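Local structure of Ras-3 from Cryphonectria parasitica (Cryphonectria parasitica, 4KU4) at residues 107-110 with 111-115. The protein is a small Ras-family protein of the P-loop NTPase clan, modelled here with guanosine-5'-diphosphate and magnesium ions bound. Numbering follows the deposited sequence.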
ATOM      1  N   LEU A 107      -7.430   5.684   8.082  1.00 13.09           N
ATOM      2  CA  LEU A 107      -7.085   4.278   7.930  1.00 14.99           C
ATOM      3  C   LEU A 107      -5.766   3.949   8.603  1.00 12.03           C
ATOM      4  O   LEU A 107      -5.619   2.900   9.216  1.00 10.86           O
ATOM      5  CB  LEU A 107      -7.035   3.895   6.448  1.00  8.01           C
ATOM      6  CG  LEU A 107      -8.400   3.901   5.790  1.00 14.84           C
ATOM      7  CD1 LEU A 107      -8.288   3.915   4.272  1.00 11.67           C
ATOM      8  CD2 LEU A 107      -9.168   2.676   6.287  1.00 16.79           C
ATOM      9  N   PHE A 108      -4.796   4.844   8.495  1.00 11.30           N
ATOM     10  CA  PHE A 108      -3.545   4.645   9.214  1.00 10.81           C
ATOM     11  C   PHE A 108      -3.802   4.460  10.719  1.00 16.03           C
ATOM     12  O   PHE A 108      -3.250   3.558  11.345  1.00 11.53           O
ATOM     13  CB  PHE A 108      -2.584   5.814   8.982  1.00 13.42           C
ATOM     14  CG  PHE A 108      -1.331   5.721   9.788  1.00 11.75           C
ATOM     15  CD1 PHE A 108      -0.225   5.038   9.298  1.00 14.70           C
ATOM     16  CD2 PHE A 108      -1.261   6.288  11.046  1.00 13.55           C
ATOM     17  CE1 PHE A 108       0.929   4.934  10.049  1.00 13.87           C
ATOM     18  CE2 PHE A 108      -0.112   6.196  11.801  1.00 14.46           C
ATOM     19  CZ  PHE A 108       0.989   5.506  11.299  1.00 15.94           C
ATOM     20  N   GLU A 109      -4.650   5.304  11.298  1.00 14.12           N
ATOM     21  CA  GLU A 109      -4.941   5.178  12.729  1.00 19.33           C
ATOM     22  C   GLU A 109      -5.620   3.851  13.050  1.00 15.48           C
ATOM     23  O   GLU A 109      -5.300   3.247  14.066  1.00 14.73           O
ATOM     24  CB  GLU A 109      -5.777   6.352  13.259  1.00 19.77           C
ATOM     25  CG  GLU A 109      -5.328   6.874  14.618  1.00 31.27           C
ATOM     26  CD  GLU A 109      -6.097   6.241  15.753  0.56 38.61           C
ATOM     27  OE1 GLU A 109      -5.843   6.608  16.919  0.56 38.78           O
ATOM     28  OE2 GLU A 109      -6.961   5.381  15.477  0.56 39.22           O
ATOM     29  N   GLU A 110      -6.544   3.401  12.194  1.00 14.28           N
ATOM     30  CA  GLU A 110      -7.137   2.077  12.356  1.00 15.70           C
ATOM     31  C   GLU A 110      -6.058   1.004  12.384  1.00 16.19           C
ATOM     32  O   GLU A 110      -6.088   0.097  13.216  1.00 12.75           O
ATOM     33  CB  GLU A 110      -8.137   1.752  11.232  1.00 17.82           C
ATOM     34  CG  GLU A 110      -9.506   2.410  11.330  1.00 24.65           C
ATOM     35  CD  GLU A 110     -10.476   1.840  10.304  1.00 27.39           C
ATOM     36  OE1 GLU A 110     -10.185   0.754   9.761  1.00 24.70           O
ATOM     37  OE2 GLU A 110     -11.524   2.467  10.038  1.00 30.26           O
ATOM     38  N   VAL A 111      -5.106   1.086  11.462  1.00 13.57           N
ATOM     39  CA  VAL A 111      -4.049   0.074  11.418  1.00 13.59           C
ATOM     40  C   VAL A 111      -3.239   0.028  12.716  1.00 19.12           C
ATOM     41  O   VAL A 111      -3.081  -1.034  13.327  1.00 16.04           O
ATOM     42  CB  VAL A 111      -3.123   0.257  10.192  1.00 13.27           C
ATOM     43  CG1 VAL A 111      -1.861  -0.591  10.335  1.00 13.37           C
ATOM     44  CG2 VAL A 111      -3.879  -0.107   8.921  1.00 11.76           C
ATOM     45  N   ILE A 112      -2.733   1.185  13.137  1.00 17.67           N
ATOM     46  CA  ILE A 112      -1.958   1.270  14.371  1.00 18.74           C
ATOM     47  C   ILE A 112      -2.729   0.765  15.599  1.00 24.44           C
ATOM     48  O   ILE A 112      -2.207  -0.035  16.372  1.00 21.82           O
ATOM     49  CB  ILE A 112      -1.462   2.701  14.618  1.00 22.78           C
ATOM     50  CG1 ILE A 112      -0.320   3.020  13.655  1.00 17.15           C
ATOM     51  CG2 ILE A 112      -0.994   2.863  16.057  1.00 25.30           C
ATOM     52  CD1 ILE A 112       0.896   2.178  13.879  1.00 23.51           C
ATOM     53  N   GLN A 113      -3.966   1.229  15.763  1.00 19.89           N
ATOM     54  CA  GLN A 113      -4.781   0.841  16.913  1.00 25.01           C
ATOM     55  C   GLN A 113      -5.060  -0.658  16.928  1.00 24.62           C
ATOM     56  O   GLN A 113      -5.001  -1.299  17.978  1.00 29.52           O
ATOM     57  CB  GLN A 113      -6.099   1.623  16.938  1.00 25.39           C
ATOM     58  CG  GLN A 113      -5.933   3.130  17.107  1.00 26.38           C
ATOM     59  CD  GLN A 113      -5.231   3.510  18.399  1.00 34.86           C
ATOM     60  OE1 GLN A 113      -5.056   2.676  19.293  1.00 40.18           O
ATOM     61  NE2 GLN A 113      -4.819   4.774  18.504  1.00 33.95           N
ATOM     62  N   THR A 114      -5.377  -1.211  15.764  1.00 23.26           N
ATOM     63  CA  THR A 114      -5.626  -2.640  15.644  1.00 21.04           C
ATOM     64  C   THR A 114      -4.363  -3.444  15.954  1.00 28.15           C
ATOM     65  O   THR A 114      -4.406  -4.395  16.729  1.00 26.50           O
ATOM     66  CB  THR A 114      -6.176  -3.011  14.251  1.00 24.38           C
ATOM     67  OG1 THR A 114      -7.388  -2.282  14.007  1.00 24.41           O
ATOM     68  CG2 THR A 114      -6.463  -4.505  14.170  1.00 26.03           C
ATOM     69  N   LYS A 115      -3.238  -3.046  15.366  1.00 21.89           N
ATOM     70  CA  LYS A 115      -1.957  -3.704  15.644  1.00 19.65           C
ATOM     71  C   LYS A 115      -1.521  -3.554  17.103  1.00 27.66           C
ATOM     72  O   LYS A 115      -0.851  -4.427  17.647  1.00 30.96           O
ATOM     73  CB  LYS A 115      -0.860  -3.193  14.702  1.00 23.65           C
ATOM     74  CG  LYS A 115      -0.953  -3.762  13.303  1.00 19.93           C
ATOM     75  CD  LYS A 115      -0.914  -5.284  13.321  1.00 22.57           C
ATOM     76  CE  LYS A 115      -0.876  -5.862  11.903  1.00 18.32           C
ATOM     77  NZ  LYS A 115      -0.936  -7.353  11.878  1.00 16.49           N
TER
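With T114 OG1 turned beside its own backbone N (chi1 -58°), the hydroxyl reaches back one helical turn and gives a 2.8 Å hydrogen bond to E110 O. T114 N donates to E110 O as well, at 3.0 Å and from the opposite face of the carbonyl plane, so two donors from one residue grip a single acceptor. On the exposed side, in the given one of two E109 conformers, Q113 NE2 lies 2.6 Å from E109 OE1, above the carboxylate plane, a bond that the other copy makes doubtful. F108 and I112 run side by side in the same direction. I112 CG1 lies 4.0 Å from the centroid of the F108 ring, an off-centre CH-pi contact, and the ring also packs on P137 and C169. E110 sends its carboxylate to a salt bridge with R79, while V111 packs on I83 of helix 77-84 and on F89 of strand 88-94. The i to i+4 bonding, T114 hydroxyl included, is an alpha-helical feature; with L107, F108 and V111 buried and E109 and Q113 exposed, helix 98-118 is here amphipathic, laid against the central beta-sheet of a Ras-like alpha/beta fold.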